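Local atomic coordinates of endoglucanase (Clostridium thermocellum, PDB entry 2YIK), a protein that probably hydrolyses cellulose as an endo-acting glucanase of glycoside hydrolase family 9. Residues Y40-A43 with L44-S47; Y139-K142 with D143-R146; S423-D426 with Y427-K431. One frame throughout, in Å; residues are numbered along the deposited sequence.

Contact 1: residues Y40-A43 with L44-S47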
loop_
_atom_site.group_PDB
_atom_site.type_symbol
_atom_site.label_atom_id
_atom_site.label_comp_id
_atom_site.label_asym_id
_atom_site.label_seq_id
_atom_site.Cartn_x
_atom_site.Cartn_y
_atom_site.Cartn_z
ATOM N N TYR A 40 15.912 -9.754 11.060
ATOM C CA TYR A 40 15.165 -9.167 9.958
ATOM C C TYR A 40 14.570 -10.169 8.982
ATOM O O TYR A 40 13.602 -9.856 8.293
ATOM C CB TYR A 40 16.045 -8.153 9.225
ATOM C CG TYR A 40 16.739 -7.212 10.183
ATOM C CD1 TYR A 40 16.007 -6.477 11.124
ATOM C CD2 TYR A 40 18.131 -7.112 10.209
ATOM C CE1 TYR A 40 16.648 -5.677 12.070
ATOM C CE2 TYR A 40 18.779 -6.314 11.152
ATOM C CZ TYR A 40 18.034 -5.607 12.078
ATOM O OH TYR A 40 18.694 -4.860 13.020
ATOM N N ALA A 41 15.140 -11.370 8.921
ATOM C CA ALA A 41 14.610 -12.404 8.031
ATOM C C ALA A 41 13.265 -12.849 8.586
ATOM O O ALA A 41 12.289 -13.009 7.853
ATOM C CB ALA A 41 15.567 -13.597 7.954
ATOM N N LYS A 42 13.219 -13.042 9.896
ATOM C CA LYS A 42 11.992 -13.453 10.556
ATOM C C LYS A 42 10.982 -12.306 10.532
ATOM O O LYS A 42 9.775 -12.530 10.429
ATOM C CB LYS A 42 12.289 -13.857 12.001
ATOM C CG LYS A 42 11.047 -14.149 12.822
ATOM C CD LYS A 42 11.378 -14.501 14.275
ATOM C CE LYS A 42 10.118 -14.420 15.138
ATOM N NZ LYS A 42 10.340 -14.902 16.532
ATOM N N ALA A 43 11.475 -11.075 10.631
ATOM C CA ALA A 43 10.594 -9.909 10.615
ATOM C C ALA A 43 9.894 -9.830 9.260
ATOM O O ALA A 43 8.693 -9.564 9.179
ATOM C CB ALA A 43 11.399 -8.645 10.874
ATOM N N LEU A 44 10.652 -10.071 8.197
ATOM C CA LEU A 44 10.104 -10.053 6.843
ATOM C C LEU A 44 9.040 -11.139 6.735
ATOM O O LEU A 44 7.918 -10.894 6.285
ATOM C CB LEU A 44 11.210 -10.314 5.811
ATOM C CG LEU A 44 10.735 -10.490 4.364
ATOM C CD1 LEU A 44 9.991 -9.233 3.924
ATOM C CD2 LEU A 44 11.920 -10.755 3.440
ATOM N N GLN A 45 9.401 -12.349 7.152
ATOM C CA GLN A 45 8.475 -13.471 7.110
ATOM C C GLN A 45 7.169 -13.127 7.806
ATOM O O GLN A 45 6.091 -13.237 7.219
ATOM C CB GLN A 45 9.101 -14.698 7.775
ATOM C CG GLN A 45 8.108 -15.800 8.084
ATOM C CD GLN A 45 8.712 -16.921 8.922
ATOM O OE1 GLN A 45 9.473 -16.670 9.860
ATOM N NE2 GLN A 45 8.362 -18.161 8.598
ATOM N N TYR A 46 7.271 -12.710 9.063
ATOM C CA TYR A 46 6.095 -12.355 9.841
ATOM C C TYR A 46 5.284 -11.194 9.266
ATOM O O TYR A 46 4.055 -11.246 9.250
ATOM C CB TYR A 46 6.501 -12.024 11.281
ATOM C CG TYR A 46 6.636 -13.228 12.192
ATOM C CD1 TYR A 46 7.390 -14.335 11.809
ATOM C CD2 TYR A 46 6.026 -13.248 13.445
ATOM C CE1 TYR A 46 7.535 -15.432 12.648
ATOM C CE2 TYR A 46 6.161 -14.342 14.296
ATOM C CZ TYR A 46 6.919 -15.430 13.892
ATOM O OH TYR A 46 7.074 -16.511 14.732
ATOM N N SER A 47 5.966 -10.156 8.788
ATOM C CA SER A 47 5.283 -8.968 8.263
ATOM C C SER A 47 4.141 -9.212 7.277
ATOM O O SER A 47 3.131 -8.513 7.324
ATOM C CB SER A 47 6.292 -7.989 7.632
ATOM O OG SER A 47 6.796 -8.455 6.393
HETATM O O HOH W 1 7.199 -15.854 17.702
#
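K42 and Y46, one helical turn apart, illustrate how a lysine can lend its aliphatic length to an aromatic neighbour while its charge goes elsewhere. The lysine chain leaves with CG anti to the backbone N (chi1 173°) and then stays extended, a course that carries it across the tyrosine ring at a slant. K42 CE lies over one face, 3.9 Å from the ring centroid of Y46 and 26° off the normal. It is displaced toward the phenolic side, where its nearest atom is Y46 CZ, 3.6 Å from K42 CE. Nearer the backbone, K42 CG approaches Y46 CE1 to 3.7 Å. This is a CH-pi contact, and the ammonium group passes beyond the ring to bond to Y442 O and make a cation-pi contact with the Y442 ring. Y46 OH is held by D524 and by a water that donates to it; that water also takes a weak bond from K42 NZ. In the plane of the Y46 ring, at its edge, stands Q45 OE1, itself bonded to the backbone N of D524.

Below these side chains the helix runs in regular i to i+4 bonds, with Y46 N to K42 O at 2.9 Å. At the last turn S47 OG turns back to donate to L44 O at 2.7 Å, satisfying the hydroxyl within the helix. A41, A43 and S47 touch helix 499-516 with small side chains. The chemistry implies a division of labour: small residues meet the neighbouring helix, while the lysine methylenes and D524, a partner shared with Q45, probably restrict the turn of the Y46 ring, which also meets the Y472 ring at about 90°.

Contact 2: residues Y139-K142 with D143-R146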
loop_
_atom_site.group_PDB
_atom_site.type_symbol
_atom_site.label_atom_id
_atom_site.label_comp_id
_atom_site.label_asym_id
_atom_site.label_seq_id
_atom_site.Cartn_x
_atom_site.Cartn_y
_atom_site.Cartn_z
ATOM N N TYR A 139 9.805 -5.430 -5.628
ATOM C CA TYR A 139 10.554 -5.097 -6.833
ATOM C C TYR A 139 12.002 -4.725 -6.504
ATOM O O TYR A 139 12.928 -5.168 -7.182
ATOM C CB TYR A 139 9.876 -3.932 -7.563
ATOM C CG TYR A 139 10.702 -3.314 -8.677
ATOM C CD1 TYR A 139 10.933 -3.991 -9.880
ATOM C CD2 TYR A 139 11.267 -2.053 -8.517
ATOM C CE1 TYR A 139 11.716 -3.412 -10.901
ATOM C CE2 TYR A 139 12.048 -1.473 -9.517
ATOM C CZ TYR A 139 12.270 -2.151 -10.703
ATOM O OH TYR A 139 13.058 -1.546 -11.669
ATOM N N GLU A 140 12.191 -3.917 -5.462
ATOM C CA GLU A 140 13.523 -3.479 -5.058
ATOM C C GLU A 140 14.367 -4.566 -4.413
ATOM O O GLU A 140 15.543 -4.714 -4.741
ATOM C CB GLU A 140 13.439 -2.314 -4.060
ATOM C CG GLU A 140 12.822 -1.044 -4.590
ATOM C CD GLU A 140 13.768 -0.224 -5.449
ATOM O OE1 GLU A 140 14.923 -0.638 -5.662
ATOM O OE2 GLU A 140 13.355 0.849 -5.915
ATOM N N PHE A 141 13.770 -5.322 -3.499
ATOM C CA PHE A 141 14.513 -6.343 -2.773
ATOM C C PHE A 141 14.111 -7.800 -3.026
ATOM O O PHE A 141 14.138 -8.623 -2.106
ATOM C CB PHE A 141 14.442 -6.021 -1.269
ATOM C CG PHE A 141 14.783 -4.579 -0.938
ATOM C CD1 PHE A 141 16.031 -4.050 -1.263
ATOM C CD2 PHE A 141 13.843 -3.745 -0.331
ATOM C CE1 PHE A 141 16.338 -2.706 -0.991
ATOM C CE2 PHE A 141 14.138 -2.401 -0.057
ATOM C CZ PHE A 141 15.389 -1.884 -0.388
ATOM N N LYS A 142 13.771 -8.127 -4.273
ATOM C CA LYS A 142 13.370 -9.494 -4.620
ATOM C C LYS A 142 14.421 -10.527 -4.176
ATOM O O LYS A 142 14.071 -11.615 -3.724
ATOM C CB LYS A 142 13.124 -9.621 -6.137
ATOM C CG LYS A 142 12.179 -10.786 -6.518
ATOM C CD LYS A 142 12.099 -11.084 -8.032
ATOM C CE LYS A 142 11.412 -9.989 -8.884
ATOM N NZ LYS A 142 10.567 -8.970 -8.147
ATOM N N ASP A 143 15.703 -10.189 -4.299
ATOM C CA ASP A 143 16.770 -11.112 -3.904
ATOM C C ASP A 143 16.617 -11.592 -2.468
ATOM O O ASP A 143 16.814 -12.769 -2.180
ATOM C CB ASP A 143 18.145 -10.461 -4.047
ATOM C CG ASP A 143 18.543 -10.260 -5.485
ATOM O OD1 ASP A 143 18.028 -10.999 -6.346
ATOM O OD2 ASP A 143 19.381 -9.374 -5.753
ATOM N N GLN A 144 16.269 -10.670 -1.575
ATOM C CA GLN A 144 16.097 -10.989 -0.167
ATOM C C GLN A 144 14.856 -11.821 0.117
ATOM O O GLN A 144 14.879 -12.671 1.003
ATOM C CB GLN A 144 16.078 -9.710 0.671
ATOM C CG GLN A 144 17.449 -9.062 0.852
ATOM C CD GLN A 144 18.070 -8.581 -0.456
ATOM O OE1 GLN A 144 17.483 -7.775 -1.178
ATOM N NE2 GLN A 144 19.273 -9.069 -0.758
ATOM N N PHE A 145 13.773 -11.576 -0.613
ATOM C CA PHE A 145 12.559 -12.369 -0.425
ATOM C C PHE A 145 12.898 -13.812 -0.834
ATOM O O PHE A 145 12.500 -14.776 -0.179
ATOM C CB PHE A 145 11.424 -11.850 -1.318
ATOM C CG PHE A 145 10.726 -10.622 -0.789
ATOM C CD1 PHE A 145 11.259 -9.359 -1.008
ATOM C CD2 PHE A 145 9.515 -10.727 -0.106
ATOM C CE1 PHE A 145 10.597 -8.212 -0.557
ATOM C CE2 PHE A 145 8.845 -9.581 0.348
ATOM C CZ PHE A 145 9.390 -8.327 0.118
ATOM N N ARG A 146 13.647 -13.943 -1.922
ATOM C CA ARG A 146 14.036 -15.259 -2.414
ATOM C C ARG A 146 14.987 -15.949 -1.459
ATOM O O ARG A 146 14.768 -17.100 -1.082
ATOM C CB ARG A 146 14.683 -15.141 -3.795
ATOM C CG ARG A 146 13.657 -14.943 -4.886
ATOM C CD ARG A 146 14.266 -14.816 -6.266
ATOM N NE ARG A 146 13.193 -14.644 -7.247
ATOM C CZ ARG A 146 13.372 -14.495 -8.560
ATOM N NH1 ARG A 146 14.601 -14.495 -9.074
ATOM N NH2 ARG A 146 12.314 -14.345 -9.359
HETATM O O HOH W 2 16.770 -7.442 -5.411
#
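F141 O is the acceptor on which a new helical turn starts: the backbone N atoms of Q144 and F145 both bond weakly to it, at 3.0 and 3.3 Å from F141 O respectively. F145 CD1 also comes to 3.2 Å from F141 O, with the oxygen near the ring plane at its edge. F141 is the first residue to leave helix 124-140 and stands at the N-cap position of helix 142-147. A water spans the break, donating to E140 O and accepting from D143 N.

The side chain of Q144, bent at chi2 (64°), brings OE1 back to 3.5 Å from F141 CB; that oxygen is bonded to R514, and the amide and phenyl planes stand 67° apart. On another side of the turn, K142 and R146 run alongside each other in the same direction. K142 CD lies over one face of the R146 guanidinium, 3.5 Å from R146 NH2, whereas K142 NZ bends away to 5.8 Å from R146 NH2 and makes a cation-pi contact with Y138. The regular bond from R146 N to K142 O, 3.0 Å, underlies the pair.

Methylene packing over the guanidinium face leaves the two charged ends apart, their repulsion probably eased by that separation and by the aromatic partner.

Contact 3: residues S423-D426 with Y427-K431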
loop_
_atom_site.group_PDB
_atom_site.type_symbol
_atom_site.label_atom_id
_atom_site.label_comp_id
_atom_site.label_asym_id
_atom_site.label_seq_id
_atom_site.Cartn_x
_atom_site.Cartn_y
_atom_site.Cartn_z
ATOM N N SER A 423 18.529 1.319 13.265
ATOM C CA SER A 423 18.319 1.755 14.638
ATOM C C SER A 423 16.818 1.915 14.886
ATOM O O SER A 423 16.321 1.591 15.959
ATOM C CB SER A 423 19.051 3.077 14.913
ATOM O OG SER A 423 18.372 4.192 14.363
ATOM N N GLN A 424 16.092 2.393 13.881
ATOM C CA GLN A 424 14.656 2.582 14.028
ATOM C C GLN A 424 13.896 1.253 14.058
ATOM O O GLN A 424 12.970 1.091 14.855
ATOM C CB GLN A 424 14.124 3.491 12.914
ATOM C CG GLN A 424 14.668 4.926 12.958
ATOM C CD GLN A 424 14.492 5.588 14.320
ATOM O OE1 GLN A 424 15.459 5.779 15.067
ATOM N NE2 GLN A 424 13.256 5.937 14.650
ATOM N N MET A 425 14.276 0.302 13.207
ATOM C CA MET A 425 13.598 -0.997 13.216
ATOM C C MET A 425 13.874 -1.698 14.544
ATOM O O MET A 425 12.977 -2.320 15.124
ATOM C CB MET A 425 14.073 -1.893 12.070
ATOM C CG MET A 425 13.277 -3.194 11.965
ATOM S SD MET A 425 11.507 -2.884 11.666
ATOM C CE MET A 425 11.526 -2.712 9.816
ATOM N N ASP A 426 15.112 -1.602 15.024
ATOM C CA ASP A 426 15.450 -2.228 16.302
ATOM C C ASP A 426 14.624 -1.592 17.429
ATOM O O ASP A 426 14.218 -2.289 18.362
ATOM C CB ASP A 426 16.954 -2.119 16.595
ATOM C CG ASP A 426 17.794 -3.012 15.690
ATOM O OD1 ASP A 426 17.217 -3.800 14.906
ATOM O OD2 ASP A 426 19.039 -2.933 15.766
ATOM N N TYR A 427 14.364 -0.284 17.351
ATOM C CA TYR A 427 13.537 0.357 18.380
ATOM C C TYR A 427 12.151 -0.278 18.313
ATOM O O TYR A 427 11.586 -0.678 19.337
ATOM C CB TYR A 427 13.396 1.875 18.150
ATOM C CG TYR A 427 12.402 2.564 19.092
ATOM C CD1 TYR A 427 11.029 2.402 18.919
ATOM C CD2 TYR A 427 12.836 3.349 20.171
ATOM C CE1 TYR A 427 10.107 2.991 19.793
ATOM C CE2 TYR A 427 11.916 3.951 21.052
ATOM C CZ TYR A 427 10.552 3.761 20.857
ATOM O OH TYR A 427 9.619 4.308 21.720
ATOM N N LEU A 428 11.600 -0.371 17.107
ATOM C CA LEU A 428 10.273 -0.951 16.943
ATOM C C LEU A 428 10.215 -2.428 17.324
ATOM O O LEU A 428 9.153 -2.928 17.686
ATOM C CB LEU A 428 9.769 -0.747 15.506
ATOM C CG LEU A 428 9.340 0.692 15.172
ATOM C CD1 LEU A 428 9.062 0.820 13.674
ATOM C CD2 LEU A 428 8.106 1.065 15.982
ATOM N N LEU A 429 11.346 -3.123 17.262
ATOM C CA LEU A 429 11.369 -4.533 17.628
ATOM C C LEU A 429 11.588 -4.743 19.131
ATOM O O LEU A 429 11.613 -5.876 19.599
ATOM C CB LEU A 429 12.445 -5.280 16.823
ATOM C CG LEU A 429 12.181 -5.426 15.315
ATOM C CD1 LEU A 429 13.322 -6.196 14.657
ATOM C CD2 LEU A 429 10.853 -6.151 15.089
ATOM N N GLY A 430 11.753 -3.658 19.887
ATOM C CA GLY A 430 11.941 -3.809 21.324
ATOM C C GLY A 430 13.048 -3.019 22.009
ATOM O O GLY A 430 13.090 -2.969 23.237
ATOM N N LYS A 431 13.945 -2.414 21.236
ATOM C CA LYS A 431 15.046 -1.636 21.799
ATOM C C LYS A 431 14.509 -0.241 22.167
ATOM O O LYS A 431 14.860 0.766 21.545
ATOM C CB LYS A 431 16.172 -1.543 20.768
ATOM C CG LYS A 431 17.511 -1.122 21.319
ATOM C CD LYS A 431 18.635 -1.559 20.385
ATOM C CE LYS A 431 19.977 -1.022 20.862
ATOM N NZ LYS A 431 21.033 -1.156 19.818
HETATM O O HOH W 3 20.255 -0.668 16.723
#
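D426 O accepts the backbone N of K431 at 2.9 Å and, more weakly, that of L429, and so closes the C-terminal turn of helix 416-428. Together with the bond from G430 N to Y427 O, 3.0 Å, the K431 bond defines a Schellman motif. G430 turns the chain at a positive phi of 134°, where a side chain would be jammed against the preceding carbonyl. L429 N is shared, its shorter bond going to M425 O at 2.8 Å. Y427 O has a second donor in N432 ND2, and the backbone of L428 bonds to that of Y438.

Several side-chain polar groups have partners too. D426 OD1 is hydrogen-bonded to Y40 OH, and D426 OD2 receives a water at 2.7 Å. The same water accepts from K431 NZ, at the end of an extended chain; the direct gap from D426 OD2 to K431 NZ is 4.9 Å, hence a water-mediated pairing. Y427 OH is hydrogen-bonded to D483 OD1, and S423 OG bonds to W420 O. The M425 and L429 side chains cross at an angle, M425 CG 4.0 Å from L429 CD1, and M425 packs on helix 499-516.

D426 O and Y427 O thus each take a bond from the reversing chain, N432 adding to the second, while the lysine charge probably tempers the D426 carboxylate through one water.

All three are local contacts along or at the ends of helices, and they share a neighbour, helix 499-516, in what is expected for family 9 to be an (alpha/alpha)6 barrel. Contacts 1 and 3 are mostly buried; contact 2 is partly exposed along D143 and R146. Contact 1 touches both others: contact 2 where L44 CD1 meets F145 CE2 at 3.8 Å, and contact 3 where the Y40 ring packs on M425 and L429. Contacts 2 and 3 stay about 10 Å apart at their nearest atoms. Regular helical bonding runs through 40-47, a weakly bonded restart marks 139-146, and a glycine-dependent finish marks 423-431. The K42 chain covers a ring, the K142 chain covers a guanidinium, and K431 meets D426 by water.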